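Local coordinates for protein VP5 (Halorubrum pleomorphic virus 2, PDB 6QGI) that forms the envelope protein of a haloarchaeal pleomorphic virus and is thought to drive fusion of the viral membrane with that of the host, at residues L382-N387 / T418-A423; E388-D393 / S410-T415. One frame throughout, in Å; residues are numbered along the deposited sequence.

Contact 1. Residues L382-N387 / T418-A423; sequences LNTAAN and TSIESA
N383 and the pair E421 and S422 meet through their backbones, in antiparallel pairing with one irregular step. N383 N gives a hydrogen bond to S422 O (2.8 Å). Its carbonyl takes two donors in return: E421 N at 3.1 Å from N383 O, nearly in line with the C=O bond (164° at the oxygen), and, more weakly, S422 N. Two successive residues thus face one, and the register slips by a residue before T384 pairs with I420. Beyond it a weak bond from A385 N to S419 O closes the pairing.

Apolar contacts gather on the face of L382 and A423. I420 reaches this side with both branches: CG2 touches L382 CD2 at 3.9 Å, while CD1 lies against T384 CG2 at 3.8 Å. Beta-branched residues suit such a strand, offering a methyl close to the backbone. T384 shows this well: with chi1 at 61° its CG2 meets the methyls of I420 and T418, and OG1 is left to accept from E388 N. V363 and Y359 pack on I420 from outside the pair.

On the other face N383 CB lies beside S422 CB (3.9 Å), and the amide oxygen of N383 pairs with T389, across the hairpin. At the bulge, a chi1 of -65° brings E421 CG to 3.8 Å from A385 CA, and a bend at chi2 turns the carboxylate, leaving E421 OE2 4.0 Å from A385 CB. A385 is the second residue of the type I turn T384-N387, which its small side chain suits. The whole is a classic beta bulge in an antiparallel pair, set where one strand enters a hairpin turn.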
loop_
_atom_site.group_PDB
_atom_site.type_symbol
_atom_site.label_atom_id
_atom_site.label_comp_id
_atom_site.label_asym_id
_atom_site.label_seq_id
_atom_site.Cartn_x
_atom_site.Cartn_y
_atom_site.Cartn_z
ATOM N N LEU A 382 17.998 21.703 -15.860
ATOM C CA LEU A 382 18.843 21.554 -17.036
ATOM C C LEU A 382 20.011 22.518 -17.035
ATOM O O LEU A 382 19.855 23.694 -16.703
ATOM C CB LEU A 382 18.021 21.722 -18.315
ATOM C CG LEU A 382 16.875 20.735 -18.484
ATOM C CD1 LEU A 382 15.915 21.208 -19.507
ATOM C CD2 LEU A 382 17.371 19.354 -18.804
ATOM N N ASN A 383 21.190 21.999 -17.409
ATOM C CA ASN A 383 22.440 22.744 -17.506
ATOM C C ASN A 383 22.825 22.876 -18.977
ATOM O O ASN A 383 23.196 21.896 -19.636
ATOM C CB ASN A 383 23.552 22.075 -16.678
ATOM C CG ASN A 383 23.334 22.103 -15.183
ATOM O OD1 ASN A 383 22.605 22.932 -14.646
ATOM N ND2 ASN A 383 23.960 21.181 -14.472
ATOM N N THR A 384 22.688 24.105 -19.492
ATOM C CA THR A 384 22.960 24.475 -20.879
ATOM C C THR A 384 24.483 24.500 -21.146
ATOM O O THR A 384 25.270 24.571 -20.196
ATOM C CB THR A 384 22.300 25.832 -21.196
ATOM O OG1 THR A 384 22.860 26.824 -20.345
ATOM C CG2 THR A 384 20.780 25.820 -21.016
ATOM N N ALA A 385 24.882 24.449 -22.446
ATOM C CA ALA A 385 26.273 24.487 -22.920
ATOM C C ALA A 385 26.994 25.775 -22.498
ATOM O O ALA A 385 28.202 25.739 -22.261
ATOM C CB ALA A 385 26.317 24.347 -24.434
ATOM N N ALA A 386 26.244 26.894 -22.367
ATOM C CA ALA A 386 26.748 28.202 -21.935
ATOM C C ALA A 386 26.717 28.348 -20.389
ATOM O O ALA A 386 26.716 29.468 -19.865
ATOM C CB ALA A 386 25.935 29.309 -22.592
ATOM N N ASN A 387 26.724 27.197 -19.677
ATOM C CA ASN A 387 26.715 27.019 -18.219
ATOM C C ASN A 387 25.535 27.755 -17.533
ATOM O O ASN A 387 25.679 28.291 -16.428
ATOM C CB ASN A 387 28.075 27.392 -17.600
ATOM C CG ASN A 387 29.135 26.329 -17.819
ATOM O OD1 ASN A 387 28.849 25.160 -18.115
ATOM N ND2 ASN A 387 30.390 26.703 -17.668
ATOM N N THR A 418 20.880 26.789 -27.817
ATOM C CA THR A 418 21.996 26.107 -27.150
ATOM C C THR A 418 21.782 24.575 -27.154
ATOM O O THR A 418 20.822 24.094 -27.752
ATOM C CB THR A 418 22.204 26.681 -25.713
ATOM O OG1 THR A 418 23.337 26.066 -25.097
ATOM C CG2 THR A 418 20.966 26.561 -24.820
ATOM N N SER A 419 22.718 23.822 -26.544
ATOM C CA SER A 419 22.669 22.367 -26.410
ATOM C C SER A 419 22.754 21.972 -24.929
ATOM O O SER A 419 23.657 22.435 -24.227
ATOM C CB SER A 419 23.790 21.710 -27.209
ATOM O OG SER A 419 23.643 21.929 -28.603
ATOM N N ILE A 420 21.811 21.131 -24.457
ATOM C CA ILE A 420 21.783 20.656 -23.068
ATOM C C ILE A 420 22.899 19.615 -22.893
ATOM O O ILE A 420 22.917 18.591 -23.589
ATOM C CB ILE A 420 20.386 20.106 -22.626
ATOM C CG1 ILE A 420 19.238 21.126 -22.852
ATOM C CG2 ILE A 420 20.405 19.602 -21.170
ATOM C CD1 ILE A 420 19.231 22.427 -21.939
ATOM N N GLU A 421 23.841 19.908 -21.986
ATOM C CA GLU A 421 24.991 19.053 -21.696
ATOM C C GLU A 421 24.706 18.140 -20.513
ATOM O O GLU A 421 25.098 16.971 -20.539
ATOM C CB GLU A 421 26.250 19.898 -21.428
ATOM C CG GLU A 421 26.737 20.707 -22.622
ATOM C CD GLU A 421 27.074 19.927 -23.881
ATOM O OE1 GLU A 421 27.728 18.864 -23.775
ATOM O OE2 GLU A 421 26.697 20.394 -24.980
ATOM N N SER A 422 24.022 18.671 -19.481
ATOM C CA SER A 422 23.663 17.946 -18.261
ATOM C C SER A 422 22.228 18.252 -17.830
ATOM O O SER A 422 21.718 19.338 -18.105
ATOM C CB SER A 422 24.623 18.305 -17.129
ATOM O OG SER A 422 25.976 18.090 -17.496
ATOM N N ALA A 423 21.588 17.294 -17.138
ATOM C CA ALA A 423 20.226 17.409 -16.612
ATOM C C ALA A 423 20.033 16.496 -15.413
ATOM O O ALA A 423 20.588 15.397 -15.390
ATOM C CB ALA A 423 19.221 17.053 -17.688
#

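Contact 2. Residues E388-D393 / S410-T415. With NAG (2-acetamido-2-deoxy-beta-D-glucopyranose), chain B.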
loop_
_atom_site.group_PDB
_atom_site.type_symbol
_atom_site.label_atom_id
_atom_site.label_comp_id
_atom_site.label_asym_id
_atom_site.label_seq_id
_atom_site.Cartn_x
_atom_site.Cartn_y
_atom_site.Cartn_z
ATOM N N GLU A 388 24.352 27.707 -18.167
ATOM C CA GLU A 388 23.131 28.296 -17.617
ATOM C C GLU A 388 22.280 27.166 -17.034
ATOM O O GLU A 388 22.007 26.176 -17.720
ATOM C CB GLU A 388 22.349 29.103 -18.674
ATOM C CG GLU A 388 23.106 30.264 -19.302
ATOM C CD GLU A 388 22.419 30.957 -20.467
ATOM O OE1 GLU A 388 21.534 30.338 -21.101
ATOM O OE2 GLU A 388 22.783 32.117 -20.761
ATOM N N THR A 389 21.907 27.295 -15.754
ATOM C CA THR A 389 21.118 26.297 -15.034
ATOM C C THR A 389 19.694 26.814 -14.824
ATOM O O THR A 389 19.511 27.914 -14.293
ATOM C CB THR A 389 21.809 25.939 -13.713
ATOM O OG1 THR A 389 23.134 25.474 -13.993
ATOM C CG2 THR A 389 21.042 24.894 -12.909
ATOM N N VAL A 390 18.693 26.024 -15.266
ATOM C CA VAL A 390 17.272 26.369 -15.138
ATOM C C VAL A 390 16.460 25.123 -14.718
ATOM O O VAL A 390 16.587 24.062 -15.334
ATOM C CB VAL A 390 16.684 27.020 -16.428
ATOM C CG1 VAL A 390 15.202 27.352 -16.254
ATOM C CG2 VAL A 390 17.460 28.270 -16.842
ATOM N N ALA A 391 15.618 25.277 -13.677
ATOM C CA ALA A 391 14.734 24.234 -13.157
ATOM C C ALA A 391 13.286 24.514 -13.576
ATOM O O ALA A 391 12.813 25.646 -13.443
ATOM C CB ALA A 391 14.845 24.156 -11.641
ATOM N N VAL A 392 12.605 23.495 -14.124
ATOM C CA VAL A 392 11.216 23.592 -14.589
ATOM C C VAL A 392 10.390 22.508 -13.888
ATOM O O VAL A 392 10.737 21.330 -13.976
ATOM C CB VAL A 392 11.092 23.497 -16.139
ATOM C CG1 VAL A 392 9.637 23.616 -16.593
ATOM C CG2 VAL A 392 11.959 24.542 -16.838
ATOM N N ASP A 393 9.297 22.908 -13.207
ATOM C CA ASP A 393 8.402 21.996 -12.488
ATOM C C ASP A 393 7.629 21.111 -13.467
ATOM O O ASP A 393 7.350 21.534 -14.592
ATOM C CB ASP A 393 7.437 22.777 -11.586
ATOM C CG ASP A 393 8.095 23.775 -10.644
ATOM O OD1 ASP A 393 9.243 23.522 -10.212
ATOM O OD2 ASP A 393 7.461 24.803 -10.334
ATOM N N SER A 410 13.072 30.355 -22.860
ATOM C CA SER A 410 13.657 31.586 -23.398
ATOM C C SER A 410 13.585 32.783 -22.408
ATOM O O SER A 410 14.589 33.506 -22.338
ATOM C CB SER A 410 13.019 31.958 -24.732
ATOM O OG SER A 410 11.631 32.220 -24.628
ATOM N N PRO A 411 12.492 32.995 -21.604
ATOM C CA PRO A 411 12.489 34.137 -20.673
ATOM C C PRO A 411 13.576 34.048 -19.604
ATOM O O PRO A 411 14.146 35.078 -19.244
ATOM C CB PRO A 411 11.098 34.075 -20.040
ATOM C CG PRO A 411 10.267 33.298 -21.025
ATOM C CD PRO A 411 11.208 32.264 -21.515
ATOM N N GLU A 412 13.863 32.831 -19.106
ATOM C CA GLU A 412 14.868 32.593 -18.066
ATOM C C GLU A 412 16.295 32.471 -18.640
ATOM O O GLU A 412 17.267 32.534 -17.877
ATOM C CB GLU A 412 14.521 31.341 -17.240
ATOM C CG GLU A 412 13.292 31.511 -16.360
ATOM C CD GLU A 412 12.766 30.249 -15.702
ATOM O OE1 GLU A 412 12.406 29.297 -16.433
ATOM O OE2 GLU A 412 12.686 30.223 -14.453
ATOM N N LEU A 413 16.423 32.313 -19.970
ATOM C CA LEU A 413 17.722 32.178 -20.631
ATOM C C LEU A 413 18.176 33.457 -21.344
ATOM O O LEU A 413 17.361 34.304 -21.718
ATOM C CB LEU A 413 17.709 31.023 -21.648
ATOM C CG LEU A 413 17.657 29.587 -21.115
ATOM C CD1 LEU A 413 17.486 28.601 -22.247
ATOM C CD2 LEU A 413 18.890 29.227 -20.301
ATOM N N GLU A 414 19.501 33.563 -21.542
ATOM C CA GLU A 414 20.187 34.652 -22.245
ATOM C C GLU A 414 20.626 34.162 -23.628
ATOM O O GLU A 414 20.706 34.948 -24.575
ATOM C CB GLU A 414 21.392 35.149 -21.428
ATOM C CG GLU A 414 21.065 36.149 -20.328
ATOM C CD GLU A 414 20.003 35.787 -19.304
ATOM O OE1 GLU A 414 20.128 34.718 -18.664
ATOM O OE2 GLU A 414 19.048 36.579 -19.136
ATOM N N THR A 415 20.910 32.847 -23.725
ATOM C CA THR A 415 21.280 32.139 -24.949
ATOM C C THR A 415 20.203 31.067 -25.153
ATOM O O THR A 415 20.313 29.953 -24.631
ATOM C CB THR A 415 22.731 31.594 -24.878
ATOM O OG1 THR A 415 22.861 30.730 -23.751
ATOM C CG2 THR A 415 23.779 32.700 -24.811
HETATM C C1 NAG B . 4.745 26.678 -12.866
HETATM C C2 NAG B . 5.110 26.380 -11.416
HETATM C C3 NAG B . 4.772 27.493 -10.413
HETATM C C4 NAG B . 5.019 28.872 -11.020
HETATM C C5 NAG B . 4.312 28.976 -12.369
HETATM C C6 NAG B . 4.419 30.341 -13.014
HETATM C C7 NAG B . 3.853 24.200 -11.674
HETATM C C8 NAG B . 3.825 22.795 -11.143
HETATM N N2 NAG B . 4.583 25.095 -10.943
HETATM O O3 NAG B . 5.590 27.340 -9.259
HETATM O O4 NAG B . 4.547 29.880 -10.130
HETATM O O5 NAG B . 4.900 28.037 -13.279
HETATM O O6 NAG B . 3.582 30.435 -14.160
HETATM O O7 NAG B . 3.240 24.506 -12.687
#
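E388 reaches across to T415 and L413 with an extended side chain, its carboxylate ending among the side chains of L413, E414 and T415. The polar link is slight: T415 OG1 gives a weak hydrogen bond to E388 OE1 (3.0 Å). A chi1 of 58° sets this hydroxyl between the backbone N and carbonyl carbon of T415, facing the glutamate. E414 brings a second carboxylate close, with E388 OE2 and E414 OE1 4.3 Å apart and the two planes turned 75° from each other; this like-charge proximity, at the protein surface, probably costs little.

The apolar part centres on L413, whose CD2 touches V390 CG2 at 3.9 Å and lies 3.8 Å from E388 CB. L413 is buried, resting on T384 as well, so a branched aliphatic chain fits the place. V390 spreads its two methyls: CG2 goes to the leucine, while CG1 meets the carboxylate end of E412, with E412 OE1 3.4 Å away.

At the far end of the strand, D393 OD2 accepts a weak hydrogen bond from O3 of the N-acetylglucosamine (3.3 Å), the sugar carried by N396, and comes nearest to it at N2 (3.0 Å). The arrangement is that of a surface loop folded over one face of a beta strand, with an N-linked glycan beside the strand's end.

How the contacts relate
The two contacts share one beta hairpin, strands 378-384 and 389-393. Contact 1 pairs strand 378-384 with strand 418-427; contact 2 sets the loop before strand 418-427 against strand 389-393, and is nested inside the chain span that contact 1 closes. Their centres lie about 10 Å apart. Contact 1 is partly buried and rests on strand-to-strand backbone bonds, whereas contact 2 is a surface contact in which side chains from a loop lie against a strand, with a weak hydrogen bond as its polar part. L382 N and V390 O probably bond within the hairpin. Separately, T384 CG2 and L413 CD2 join the apolar parts of the two contacts, and the carboxylates of contact 2 border L413 and V390.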